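Local structure of polysaccharide Lyase Family 6 (Bacteroides cellulosilyticus, 6QPS) at residues V345-N350 with A374-A379; H252-R257 with V276-T281. The protein is a calcium-binding family 6 polysaccharide lyase of a human gut bacterium that cleaves alginate, with specificity for mannuronic acid. One frame throughout, in Å; residues are numbered along the deposited sequence. Where two conformers were deposited one is given.

Contact 1 (V345-N350 with A374-A379); sequences VDIAYN and AHNLFA
Asn376 OD1 is gripped twice by Asn350, by its backbone N at 2.9 Å and by its side-chain ND2 at 3.0 Å. The two residues belong to neighbouring rungs of the right-handed parallel beta-helix of polysaccharide lyase family 6, and their side chains form a hydrogen-bonded asparagine ladder at a bend between strands. Both point the same way, with the two amides nearly coplanar (9°), meeting edge to edge, and in each CG lies beside the backbone N, anti to the carbonyl carbon (chi1 -56° and -58°). The ND2 donor lies in the carbonyl plane of Asn376, while the backbone N is tilted from it. Asn350 extends the ladder to the preceding rung, where Asn305 N donates to its OD1. Ile347 O takes two donors, Ala374 N almost head-on and Asn376 ND2 from above its carbonyl plane, so the amide of Asn376 is held from both ends. Ahead of the asparagines, Tyr349 and His375 both have positive phi, and their side chains stand side by side on the outside of the bend. Their planes are near parallel but slid apart, with centroids 4.6 Å from each other. His375 CB sits over the centre of the tyrosine ring, 3.4 Å from its centroid, and Tyr349 OH lies over the imidazole. Past the bend Leu377 N bonds to Asn350 O, and a water donates to both Asn350 O and His375 O.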
loop_
_atom_site.group_PDB
_atom_site.type_symbol
_atom_site.label_atom_id
_atom_site.label_comp_id
_atom_site.label_asym_id
_atom_site.label_seq_id
_atom_site.Cartn_x
_atom_site.Cartn_y
_atom_site.Cartn_z
ATOM N N VAL A 345 19.966 -3.888 7.710
ATOM C CA VAL A 345 18.816 -4.461 7.023
ATOM C C VAL A 345 19.070 -5.956 6.844
ATOM O O VAL A 345 20.128 -6.358 6.336
ATOM C CB VAL A 345 18.565 -3.778 5.658
ATOM C CG1 VAL A 345 17.474 -4.498 4.879
ATOM C CG2 VAL A 345 18.182 -2.299 5.838
ATOM N N ASP A 346 18.117 -6.780 7.292
ATOM C CA ASP A 346 18.183 -8.232 7.174
ATOM C C ASP A 346 17.276 -8.677 6.032
ATOM O O ASP A 346 16.067 -8.442 6.079
ATOM C CB ASP A 346 17.706 -8.845 8.500
ATOM C CG ASP A 346 17.791 -10.362 8.531
ATOM O OD1 ASP A 346 18.672 -10.942 7.854
ATOM O OD2 ASP A 346 16.970 -10.977 9.240
ATOM N N ILE A 347 17.859 -9.317 5.012
ATOM C CA ILE A 347 17.155 -9.789 3.817
ATOM C C ILE A 347 17.345 -11.300 3.755
ATOM O O ILE A 347 18.381 -11.784 3.286
ATOM C CB ILE A 347 17.645 -9.085 2.541
ATOM C CG1 ILE A 347 17.605 -7.554 2.745
ATOM C CG2 ILE A 347 16.806 -9.507 1.365
ATOM C CD1 ILE A 347 18.172 -6.699 1.601
ATOM N N ALA A 348 16.346 -12.056 4.248
ATOM C CA ALA A 348 16.474 -13.481 4.489
ATOM C C ALA A 348 15.296 -14.296 3.958
ATOM O O ALA A 348 14.126 -13.946 4.140
ATOM C CB ALA A 348 16.615 -13.723 5.992
ATOM N N TYR A 349 15.617 -15.441 3.366
ATOM C CA TYR A 349 14.614 -16.471 3.057
ATOM C C TYR A 349 13.583 -15.979 2.040
ATOM O O TYR A 349 12.420 -16.369 2.094
ATOM C CB TYR A 349 13.959 -17.088 4.325
ATOM C CG TYR A 349 14.874 -18.073 5.042
ATOM C CD1 TYR A 349 15.022 -19.361 4.568
ATOM C CD2 TYR A 349 15.615 -17.706 6.181
ATOM C CE1 TYR A 349 15.878 -20.263 5.167
ATOM C CE2 TYR A 349 16.491 -18.617 6.809
ATOM C CZ TYR A 349 16.622 -19.901 6.285
ATOM O OH TYR A 349 17.462 -20.856 6.815
ATOM N N ASN A 350 14.000 -15.105 1.131
ATOM C CA ASN A 350 13.169 -14.623 0.038
ATOM C C ASN A 350 13.496 -15.401 -1.235
ATOM O O ASN A 350 14.502 -16.103 -1.319
ATOM C CB ASN A 350 13.436 -13.133 -0.218
ATOM C CG ASN A 350 13.236 -12.279 1.031
ATOM O OD1 ASN A 350 12.125 -11.914 1.388
ATOM N ND2 ASN A 350 14.341 -11.937 1.700
ATOM N N ALA A 374 20.913 -13.427 3.064
ATOM C CA ALA A 374 21.135 -14.798 3.494
ATOM C C ALA A 374 19.943 -15.685 3.152
ATOM O O ALA A 374 18.788 -15.302 3.343
ATOM C CB ALA A 374 21.396 -14.854 5.009
ATOM N N HIS A 375 20.235 -16.898 2.695
ATOM C CA HIS A 375 19.233 -17.953 2.509
ATOM C C HIS A 375 18.172 -17.581 1.491
ATOM O O HIS A 375 17.033 -18.038 1.574
ATOM C CB HIS A 375 18.570 -18.380 3.823
ATOM C CG HIS A 375 19.534 -18.937 4.806
ATOM N ND1 HIS A 375 20.171 -20.139 4.608
ATOM C CD2 HIS A 375 19.987 -18.452 5.988
ATOM C CE1 HIS A 375 20.975 -20.376 5.629
ATOM N NE2 HIS A 375 20.893 -19.361 6.474
ATOM N N ASN A 376 18.537 -16.761 0.514
ATOM C CA ASN A 376 17.634 -16.394 -0.562
ATOM C C ASN A 376 17.859 -17.294 -1.772
ATOM O O ASN A 376 18.981 -17.726 -2.054
ATOM C CB ASN A 376 17.833 -14.935 -0.985
ATOM C CG ASN A 376 17.624 -13.968 0.162
ATOM O OD1 ASN A 376 16.509 -13.703 0.580
ATOM N ND2 ASN A 376 18.712 -13.480 0.718
ATOM N N LEU A 377 16.784 -17.546 -2.508
ATOM C CA LEU A 377 16.850 -18.235 -3.796
ATOM C C LEU A 377 16.849 -17.189 -4.911
ATOM O O LEU A 377 15.930 -16.363 -4.991
ATOM C CB LEU A 377 15.665 -19.195 -3.956
ATOM C CG LEU A 377 15.586 -19.874 -5.332
ATOM C CD1 LEU A 377 16.791 -20.755 -5.620
ATOM C CD2 LEU A 377 14.297 -20.683 -5.426
ATOM N N PHE A 378 17.890 -17.208 -5.738
ATOM C CA PHE A 378 18.016 -16.351 -6.920
ATOM C C PHE A 378 18.007 -17.315 -8.095
ATOM O O PHE A 378 18.912 -18.136 -8.236
ATOM C CB PHE A 378 19.332 -15.571 -6.829
ATOM C CG PHE A 378 19.568 -14.522 -7.917
ATOM C CD1 PHE A 378 18.594 -13.603 -8.306
ATOM C CD2 PHE A 378 20.812 -14.437 -8.493
ATOM C CE1 PHE A 378 18.870 -12.643 -9.277
ATOM C CE2 PHE A 378 21.088 -13.482 -9.442
ATOM C CZ PHE A 378 20.098 -12.603 -9.856
ATOM N N ALA A 379 16.942 -17.280 -8.902
ATOM C CA ALA A 379 16.737 -18.318 -9.909
ATOM C C ALA A 379 16.088 -17.743 -11.157
ATOM O O ALA A 379 15.484 -16.665 -11.127
ATOM C CB ALA A 379 15.862 -19.447 -9.352
HETATM O O HOH W 1 14.639 -18.820 0.060
#

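Contact 2 (H252-R257 with V276-T281); sequences HNVLRR and VIESNT
Strands 254-256 and 276-278 run parallel in register, their axes 4.8 Å apart at closest approach and their directions within 6°, as successive rungs of the parallel beta-helix. Backbone bonds pass from Val276 N to Asn253 O, Leu255 N to Val276 O and Glu278 N to Leu255 O. On the face carrying Val254 and Val276, Arg256 grips Glu278 side-on: NE and NH2 converge on the single oxygen OE1, at 3.0 and 2.9 Å, and OE1 lies slightly out of the guanidinium plane. CG of Arg256 leaves anti to the backbone N (chi1 174°), and a bend at chi3 turns the guanidinium over Val254 CG1, which lies under its rim. NH1 forms a second salt bridge to Glu232 on the preceding rung. A leucine in place of Arg256 would probably leave Glu278 and Glu232 without the positive charge between them. On the inner face Leu255 and Ile277 lie alongside each other, CD1 near CD1 in the conformer given, though a second conformer of Ile277 makes that closeness doubtful. At the following bend, Arg257 N bonds to Glu278 O, while Arg257 CG packs 4.0 Å from Ser279 CB. Leu255 O receives a second donor, Asn280 ND2, which sits above its carbonyl plane at 3.0 Å.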
loop_
_atom_site.group_PDB
_atom_site.type_symbol
_atom_site.label_atom_id
_atom_site.label_comp_id
_atom_site.label_asym_id
_atom_site.label_seq_id
_atom_site.Cartn_x
_atom_site.Cartn_y
_atom_site.Cartn_z
ATOM N N HIS A 252 8.380 1.645 11.527
ATOM C CA HIS A 252 7.816 0.516 12.270
ATOM C C HIS A 252 6.496 0.001 11.692
ATOM O O HIS A 252 5.689 -0.586 12.413
ATOM C CB HIS A 252 7.670 0.811 13.766
ATOM C CG HIS A 252 8.933 1.185 14.463
ATOM N ND1 HIS A 252 9.898 0.256 14.798
ATOM C CD2 HIS A 252 9.378 2.378 14.930
ATOM C CE1 HIS A 252 10.875 0.865 15.450
ATOM N NE2 HIS A 252 10.586 2.149 15.546
ATOM N N ASN A 253 6.269 0.173 10.390
ATOM C CA ASN A 253 5.094 -0.384 9.741
ATOM C C ASN A 253 5.324 -1.860 9.422
ATOM O O ASN A 253 6.459 -2.344 9.361
ATOM C CB ASN A 253 4.796 0.409 8.466
ATOM C CG ASN A 253 4.580 1.883 8.776
ATOM O OD1 ASN A 253 3.584 2.246 9.413
ATOM N ND2 ASN A 253 5.494 2.739 8.341
ATOM N N VAL A 254 4.229 -2.575 9.202
ATOM C CA VAL A 254 4.253 -4.011 8.907
ATOM C C VAL A 254 3.483 -4.232 7.608
ATOM O O VAL A 254 2.307 -3.863 7.519
ATOM C CB VAL A 254 3.611 -4.853 10.021
ATOM C CG1 VAL A 254 3.680 -6.314 9.690
ATOM C CG2 VAL A 254 4.317 -4.629 11.355
ATOM N N LEU A 255 4.137 -4.823 6.607
ATOM C CA LEU A 255 3.524 -5.094 5.304
ATOM C C LEU A 255 3.660 -6.597 5.077
ATOM O O LEU A 255 4.775 -7.099 4.869
ATOM C CB LEU A 255 4.191 -4.260 4.204
ATOM C CG LEU A 255 4.008 -2.743 4.416
ATOM C CD1 LEU A 255 5.216 -2.127 5.119
ATOM C CD2 LEU A 255 3.684 -2.003 3.131
ATOM N N ARG A 256 2.534 -7.324 5.155
ATOM C CA ARG A 256 2.546 -8.780 5.262
ATOM C C ARG A 256 1.510 -9.433 4.349
ATOM O O ARG A 256 0.335 -9.058 4.353
ATOM C CB ARG A 256 2.296 -9.199 6.727
ATOM C CG ARG A 256 2.148 -10.678 6.947
ATOM C CD ARG A 256 1.714 -11.014 8.373
ATOM N NE ARG A 256 2.714 -10.624 9.372
ATOM C CZ ARG A 256 2.481 -9.838 10.415
ATOM N NH1 ARG A 256 1.284 -9.308 10.607
ATOM N NH2 ARG A 256 3.475 -9.584 11.264
ATOM N N ARG A 257 1.944 -10.443 3.597
ATOM C CA ARG A 257 1.032 -11.351 2.888
ATOM C C ARG A 257 0.171 -10.626 1.851
ATOM O O ARG A 257 -0.955 -11.042 1.545
ATOM C CB ARG A 257 0.162 -12.181 3.841
ATOM C CG ARG A 257 0.899 -13.291 4.581
ATOM C CD ARG A 257 0.053 -13.870 5.720
ATOM N NE ARG A 257 -1.269 -14.296 5.253
ATOM C CZ ARG A 257 -1.654 -15.551 5.109
ATOM N NH1 ARG A 257 -0.830 -16.562 5.356
ATOM N NH2 ARG A 257 -2.882 -15.801 4.677
ATOM N N VAL A 276 8.857 -3.799 8.601
ATOM C CA VAL A 276 8.867 -5.257 8.613
ATOM C C VAL A 276 8.057 -5.738 7.411
ATOM O O VAL A 276 6.859 -5.440 7.306
ATOM C CB VAL A 276 8.341 -5.794 9.954
ATOM C CG1 VAL A 276 8.268 -7.320 9.934
ATOM C CG2 VAL A 276 9.214 -5.308 11.141
ATOM N N ILE A 277 8.717 -6.470 6.508
ATOM C CA ILE A 277 8.186 -6.833 5.190
ATOM C C ILE A 277 8.201 -8.358 5.120
ATOM O O ILE A 277 9.254 -8.957 4.863
ATOM C CB ILE A 277 9.040 -6.220 4.071
ATOM C CG1 ILE A 277 9.359 -4.728 4.319
ATOM C CG2 ILE A 277 8.365 -6.394 2.747
ATOM C CD1 ILE A 277 8.169 -3.814 4.372
ATOM N N GLU A 278 7.042 -8.995 5.313
ATOM C CA GLU A 278 6.953 -10.444 5.502
ATOM C C GLU A 278 5.985 -11.094 4.520
ATOM O O GLU A 278 4.805 -10.746 4.467
ATOM C CB GLU A 278 6.467 -10.775 6.935
ATOM C CG GLU A 278 7.480 -10.485 8.041
ATOM C CD GLU A 278 6.882 -10.558 9.436
ATOM O OE1 GLU A 278 5.669 -10.308 9.595
ATOM O OE2 GLU A 278 7.635 -10.839 10.409
ATOM N N SER A 279 6.474 -12.079 3.795
ATOM C CA SER A 279 5.628 -13.054 3.099
ATOM C C SER A 279 4.742 -12.434 2.033
ATOM O O SER A 279 3.661 -12.956 1.756
ATOM C CB SER A 279 4.775 -13.891 4.060
ATOM O OG SER A 279 5.571 -14.523 5.068
ATOM N N ASN A 280 5.190 -11.345 1.410
ATOM C CA ASN A 280 4.481 -10.784 0.262
ATOM C C ASN A 280 4.840 -11.557 -1.001
ATOM O O ASN A 280 5.867 -12.232 -1.061
ATOM C CB ASN A 280 4.834 -9.304 0.098
ATOM C CG ASN A 280 4.440 -8.484 1.321
ATOM O OD1 ASN A 280 3.284 -8.120 1.503
ATOM N ND2 ASN A 280 5.397 -8.232 2.201
ATOM N N THR A 281 3.982 -11.437 -2.028
ATOM C CA THR A 281 4.129 -12.161 -3.283
ATOM C C THR A 281 3.908 -11.196 -4.442
ATOM O O THR A 281 2.945 -10.418 -4.436
ATOM C CB THR A 281 3.107 -13.306 -3.340
ATOM O OG1 THR A 281 3.211 -14.118 -2.162
ATOM C CG2 THR A 281 3.335 -14.200 -4.569
#

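Overall arrangement
Both contacts join consecutive rungs of one parallel beta-helix, contact 2 nearer the middle of the chain and contact 1 farther toward the C-terminal end of the beta-helix, with centres about 15 Å apart. Contact 1 is mostly buried and centres on a bend, where an amide pair lies inside and an aromatic pair outside. Contact 2 is partly buried and takes in more of the regular strand, adding a charged pair on the outer face and an aliphatic pair within. Asn305 links them: its backbone N bonds to Asn350 and its side chain to Asn280 and Ile277, continuing the ladder across the intervening rung. Contact 2 lies nearer the calcium site, with Leu255 about 11 Å from Glu244 between side chains.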